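Local coordinates for protein Glp_546_48378_50642 (Giardia intestinalis, PDB 2QVW) that cleaves double-stranded RNA into short interfering RNAs of 21 to 23 base pairs in the RNA interference pathway, at residues 96-100 / 302-307; 132-136 / 252-256. All blocks are in the same frame, centred on the assembly; numbering follows the deposited sequence.

Contact 1 (96-100 / 302-307); sequences EYTFP and ITAGLR
The F99 ring reaches the last turn of helix 295-306 with its outer rim. CZ comes to T303 CA at the ring edge, near the plane, while CE2 lies against I302 CG2 at 3.6 Å and CE1 meets L306 CB and R307 CG obliquely. With CG set anti to the carbonyl carbon (chi1 -60°), the ring is carried forward to the helix. T98 lays its methyl CG2 over one ring face, off-centre, and the same methyl also meets T303 CG2, the two side chains set roughly perpendicular. R307, the first residue past the helix, bends at chi2 and chi3 and runs antiparallel to F99, its guanidinium plane turned 71° from the ring. Its NH1 donates to T98 O at 2.9 Å, with an N-H...O angle of 153°; the carbonyl oxygen lies near the guanidinium plane. T98 OG1 is turned elsewhere, hydrogen-bonded to Y299 and to D276 of helix 267-284, whose T280 and L284 also touch F99. Apolar packing thus seats the loop on the helix end, and a charged donor satisfies a backbone carbonyl in this buried junction between the N-terminal and RNase III parts of Dicer.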
loop_
_atom_site.group_PDB
_atom_site.type_symbol
_atom_site.label_atom_id
_atom_site.label_comp_id
_atom_site.label_asym_id
_atom_site.label_seq_id
_atom_site.Cartn_x
_atom_site.Cartn_y
_atom_site.Cartn_z
ATOM N N GLU A 96 -2.484 8.186 -21.320
ATOM C CA GLU A 96 -3.028 8.767 -20.111
ATOM C C GLU A 96 -3.331 7.786 -18.989
ATOM O O GLU A 96 -4.092 8.105 -18.077
ATOM C CB GLU A 96 -4.286 9.549 -20.440
ATOM C CG GLU A 96 -4.041 11.007 -20.622
ATOM C CD GLU A 96 -5.307 11.745 -20.908
ATOM O OE1 GLU A 96 -5.802 11.629 -22.046
ATOM O OE2 GLU A 96 -5.817 12.425 -19.994
ATOM N N TYR A 97 -2.748 6.595 -19.055
ATOM C CA TYR A 97 -2.947 5.601 -18.010
ATOM C C TYR A 97 -1.659 5.536 -17.191
ATOM O O TYR A 97 -0.611 6.018 -17.629
ATOM C CB TYR A 97 -3.257 4.221 -18.604
ATOM C CG TYR A 97 -4.583 4.110 -19.331
ATOM C CD1 TYR A 97 -4.778 4.721 -20.567
ATOM C CD2 TYR A 97 -5.643 3.398 -18.776
ATOM C CE1 TYR A 97 -5.999 4.628 -21.233
ATOM C CE2 TYR A 97 -6.869 3.298 -19.429
ATOM C CZ TYR A 97 -7.047 3.916 -20.658
ATOM O OH TYR A 97 -8.276 3.843 -21.297
ATOM N N THR A 98 -1.740 4.943 -16.005
ATOM C CA THR A 98 -0.577 4.829 -15.139
ATOM C C THR A 98 0.382 3.784 -15.700
ATOM O O THR A 98 1.581 3.797 -15.407
ATOM C CB THR A 98 -0.987 4.432 -13.723
ATOM O OG1 THR A 98 -1.970 5.359 -13.244
ATOM C CG2 THR A 98 0.219 4.454 -12.799
ATOM N N PHE A 99 -0.159 2.879 -16.505
ATOM C CA PHE A 99 0.638 1.849 -17.135
ATOM C C PHE A 99 0.199 1.742 -18.579
ATOM O O PHE A 99 -0.427 0.767 -18.965
ATOM C CB PHE A 99 0.429 0.527 -16.418
ATOM C CG PHE A 99 0.805 0.572 -14.971
ATOM C CD1 PHE A 99 2.142 0.609 -14.585
ATOM C CD2 PHE A 99 -0.178 0.627 -13.990
ATOM C CE1 PHE A 99 2.488 0.704 -13.238
ATOM C CE2 PHE A 99 0.157 0.722 -12.648
ATOM C CZ PHE A 99 1.488 0.761 -12.269
ATOM N N PRO A 100 0.526 2.760 -19.394
ATOM C CA PRO A 100 0.180 2.823 -20.813
ATOM C C PRO A 100 0.666 1.638 -21.644
ATOM O O PRO A 100 0.258 1.465 -22.789
ATOM C CB PRO A 100 0.805 4.146 -21.254
ATOM C CG PRO A 100 1.980 4.280 -20.357
ATOM C CD PRO A 100 1.384 3.901 -19.029
ATOM N N ILE A 302 -0.018 -0.869 -6.632
ATOM C CA ILE A 302 0.629 -1.358 -7.840
ATOM C C ILE A 302 1.425 -0.254 -8.511
ATOM O O ILE A 302 2.500 -0.487 -9.049
ATOM C CB ILE A 302 -0.418 -1.933 -8.832
ATOM C CG1 ILE A 302 -0.869 -3.318 -8.357
ATOM C CG2 ILE A 302 0.164 -2.014 -10.234
ATOM C CD1 ILE A 302 -1.727 -4.070 -9.354
ATOM N N THR A 303 0.889 0.953 -8.478
ATOM C CA THR A 303 1.569 2.076 -9.084
ATOM C C THR A 303 2.866 2.321 -8.346
ATOM O O THR A 303 3.922 2.428 -8.951
ATOM C CB THR A 303 0.719 3.336 -9.013
ATOM O OG1 THR A 303 -0.565 3.069 -9.578
ATOM C CG2 THR A 303 1.376 4.450 -9.788
ATOM N N ALA A 304 2.780 2.397 -7.026
ATOM C CA ALA A 304 3.950 2.643 -6.192
ATOM C C ALA A 304 5.032 1.583 -6.346
ATOM O O ALA A 304 6.220 1.886 -6.262
ATOM C CB ALA A 304 3.542 2.727 -4.750
ATOM N N GLY A 305 4.619 0.341 -6.562
ATOM C CA GLY A 305 5.582 -0.725 -6.703
ATOM C C GLY A 305 6.083 -0.894 -8.113
ATOM O O GLY A 305 7.139 -1.491 -8.313
ATOM N N LEU A 306 5.345 -0.368 -9.088
ATOM C CA LEU A 306 5.729 -0.504 -10.491
ATOM C C LEU A 306 6.163 0.790 -11.171
ATOM O O LEU A 306 6.869 0.754 -12.176
ATOM C CB LEU A 306 4.587 -1.140 -11.277
ATOM C CG LEU A 306 4.282 -2.571 -10.860
ATOM C CD1 LEU A 306 3.013 -3.029 -11.512
ATOM C CD2 LEU A 306 5.436 -3.471 -11.249
ATOM N N ARG A 307 5.737 1.930 -10.639
ATOM C CA ARG A 307 6.117 3.213 -11.212
ATOM C C ARG A 307 7.259 3.771 -10.399
ATOM O O ARG A 307 7.079 4.627 -9.536
ATOM C CB ARG A 307 4.941 4.179 -11.210
ATOM C CG ARG A 307 3.909 3.879 -12.293
ATOM C CD ARG A 307 4.562 3.853 -13.682
ATOM N NE ARG A 307 5.226 5.117 -14.000
ATOM C CZ ARG A 307 4.659 6.112 -14.674
ATOM N NH1 ARG A 307 3.416 5.990 -15.116
ATOM N NH2 ARG A 307 5.329 7.240 -14.888
#

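Contact 2 (132-136 / 252-256); sequences TAQLM and LPDEF
M136 folds its side chain toward the F256 ring: chi1 (-105°) sets CG beside the ring, and the bend at chi2 brings the sulfur near it. CG approaches CE1 of F256 at 3.5 Å. SD lies 4.9 Å from the ring centroid and 34° off the normal, an oblique Met-aromatic contact, with the methionine chain running athwart the phenylalanine. M136 also runs alongside L252 in the same direction, with SD 4.1 Å from L252 CD2. One residue earlier on the helix, L135 puts CB against P253 CG at 3.7 Å, and its CD1 also nears P253 CB, so the pyrrolidine ring packs against the root of the leucine as well as one of its methyls. E255, a straight chain past CG, reaches from the loop toward the helix, its carboxylate lying near T132 OG1 and L135 CD1. The hydroxyl OG1 of T132 is 3.3 Å from E255 OE1, but its hydrogen bond goes to A128 O within its own helix. I72 of helix 60-77 touches both M136 and F256, extending the apolar cluster. Without any hydrogen bond between the two segments, this is plain helix-on-loop packing, joining helix 127-137 to the loop that follows edge strand 250-251 of the five-stranded antiparallel sheet in the PAZ region.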
loop_
_atom_site.group_PDB
_atom_site.type_symbol
_atom_site.label_atom_id
_atom_site.label_comp_id
_atom_site.label_asym_id
_atom_site.label_seq_id
_atom_site.Cartn_x
_atom_site.Cartn_y
_atom_site.Cartn_z
ATOM N N THR A 132 -32.685 22.881 -8.886
ATOM C CA THR A 132 -31.492 23.154 -9.670
ATOM C C THR A 132 -31.764 23.020 -11.160
ATOM O O THR A 132 -31.578 23.964 -11.922
ATOM C CB THR A 132 -30.348 22.188 -9.289
ATOM O OG1 THR A 132 -30.059 22.312 -7.890
ATOM C CG2 THR A 132 -29.096 22.504 -10.083
ATOM N N ALA A 133 -32.203 21.839 -11.569
ATOM C CA ALA A 133 -32.471 21.581 -12.967
ATOM C C ALA A 133 -33.513 22.528 -13.517
ATOM O O ALA A 133 -33.421 22.953 -14.666
ATOM C CB ALA A 133 -32.922 20.161 -13.150
ATOM N N GLN A 134 -34.514 22.854 -12.710
ATOM C CA GLN A 134 -35.543 23.768 -13.169
ATOM C C GLN A 134 -34.876 25.081 -13.531
ATOM O O GLN A 134 -35.019 25.574 -14.641
ATOM C CB GLN A 134 -36.560 24.025 -12.078
ATOM C CG GLN A 134 -37.196 22.797 -11.526
ATOM C CD GLN A 134 -38.266 23.146 -10.531
ATOM O OE1 GLN A 134 -39.297 23.713 -10.888
ATOM N NE2 GLN A 134 -38.023 22.834 -9.265
ATOM N N LEU A 135 -34.149 25.642 -12.572
ATOM C CA LEU A 135 -33.438 26.895 -12.773
ATOM C C LEU A 135 -32.787 26.884 -14.145
ATOM O O LEU A 135 -32.998 27.792 -14.946
ATOM C CB LEU A 135 -32.360 27.082 -11.698
ATOM C CG LEU A 135 -32.838 27.017 -10.243
ATOM C CD1 LEU A 135 -31.748 27.537 -9.314
ATOM C CD2 LEU A 135 -34.107 27.843 -10.087
ATOM N N MET A 136 -31.995 25.852 -14.412
ATOM C CA MET A 136 -31.329 25.726 -15.701
ATOM C C MET A 136 -32.337 25.810 -16.842
ATOM O O MET A 136 -32.198 26.629 -17.745
ATOM C CB MET A 136 -30.579 24.393 -15.782
ATOM C CG MET A 136 -29.070 24.506 -15.639
ATOM S SD MET A 136 -28.315 25.544 -16.917
ATOM C CE MET A 136 -28.490 24.512 -18.345
ATOM N N LEU A 252 -26.351 31.589 -16.322
ATOM C CA LEU A 252 -26.535 30.408 -15.480
ATOM C C LEU A 252 -26.994 30.837 -14.086
ATOM O O LEU A 252 -26.564 31.870 -13.575
ATOM C CB LEU A 252 -25.219 29.629 -15.352
ATOM C CG LEU A 252 -24.487 29.148 -16.609
ATOM C CD1 LEU A 252 -23.312 28.275 -16.190
ATOM C CD2 LEU A 252 -25.430 28.375 -17.506
ATOM N N PRO A 253 -27.866 30.043 -13.438
ATOM C CA PRO A 253 -28.317 30.437 -12.095
ATOM C C PRO A 253 -27.186 30.537 -11.055
ATOM O O PRO A 253 -26.205 29.798 -11.124
ATOM C CB PRO A 253 -29.365 29.366 -11.751
ATOM C CG PRO A 253 -28.948 28.186 -12.571
ATOM C CD PRO A 253 -28.550 28.814 -13.881
ATOM N N ASP A 254 -27.332 31.464 -10.108
ATOM C CA ASP A 254 -26.344 31.684 -9.051
ATOM C C ASP A 254 -25.503 30.442 -8.757
ATOM O O ASP A 254 -24.279 30.470 -8.880
ATOM C CB ASP A 254 -27.053 32.161 -7.774
ATOM C CG ASP A 254 -27.577 33.591 -7.890
ATOM O OD1 ASP A 254 -26.777 34.533 -7.719
ATOM O OD2 ASP A 254 -28.783 33.782 -8.157
ATOM N N GLU A 255 -26.163 29.352 -8.384
ATOM C CA GLU A 255 -25.472 28.105 -8.080
ATOM C C GLU A 255 -24.289 27.860 -9.009
ATOM O O GLU A 255 -23.163 27.759 -8.548
ATOM C CB GLU A 255 -26.447 26.922 -8.150
ATOM C CG GLU A 255 -27.601 27.022 -7.147
ATOM C CD GLU A 255 -28.590 25.858 -7.221
ATOM O OE1 GLU A 255 -28.384 24.839 -6.527
ATOM O OE2 GLU A 255 -29.574 25.967 -7.982
ATOM N N PHE A 256 -24.533 27.767 -10.312
ATOM C CA PHE A 256 -23.437 27.538 -11.245
ATOM C C PHE A 256 -22.508 28.734 -11.223
ATOM O O PHE A 256 -22.434 29.501 -12.184
ATOM C CB PHE A 256 -23.942 27.314 -12.677
ATOM C CG PHE A 256 -24.724 26.037 -12.860
ATOM C CD1 PHE A 256 -26.112 26.044 -12.801
ATOM C CD2 PHE A 256 -24.073 24.826 -13.090
ATOM C CE1 PHE A 256 -26.843 24.871 -12.966
ATOM C CE2 PHE A 256 -24.800 23.642 -13.257
ATOM C CZ PHE A 256 -26.186 23.666 -13.195
#

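How the contacts relate
From the N terminus, the chain passes through the loop of 96-100, crosses strand 112-117 and enters helix 127-137, where contact 2 begins. The strands of the five-stranded sheet follow, and the loop at 252-256 then returns to that helix, closing the inner excursion. Helices 260-264 and 267-284 lead on to helix 295-306, whose end meets 96-100 and closes the wider loop of contact 1. Contact 2 is therefore nested within contact 1. Their centres lie 39 Å apart and they do not touch: contact 2 ties helix 127-137 to the loop after strand 250-251, within the PAZ region, whereas contact 1 joins the N-terminal region to helix 295-306 of the RNase III region.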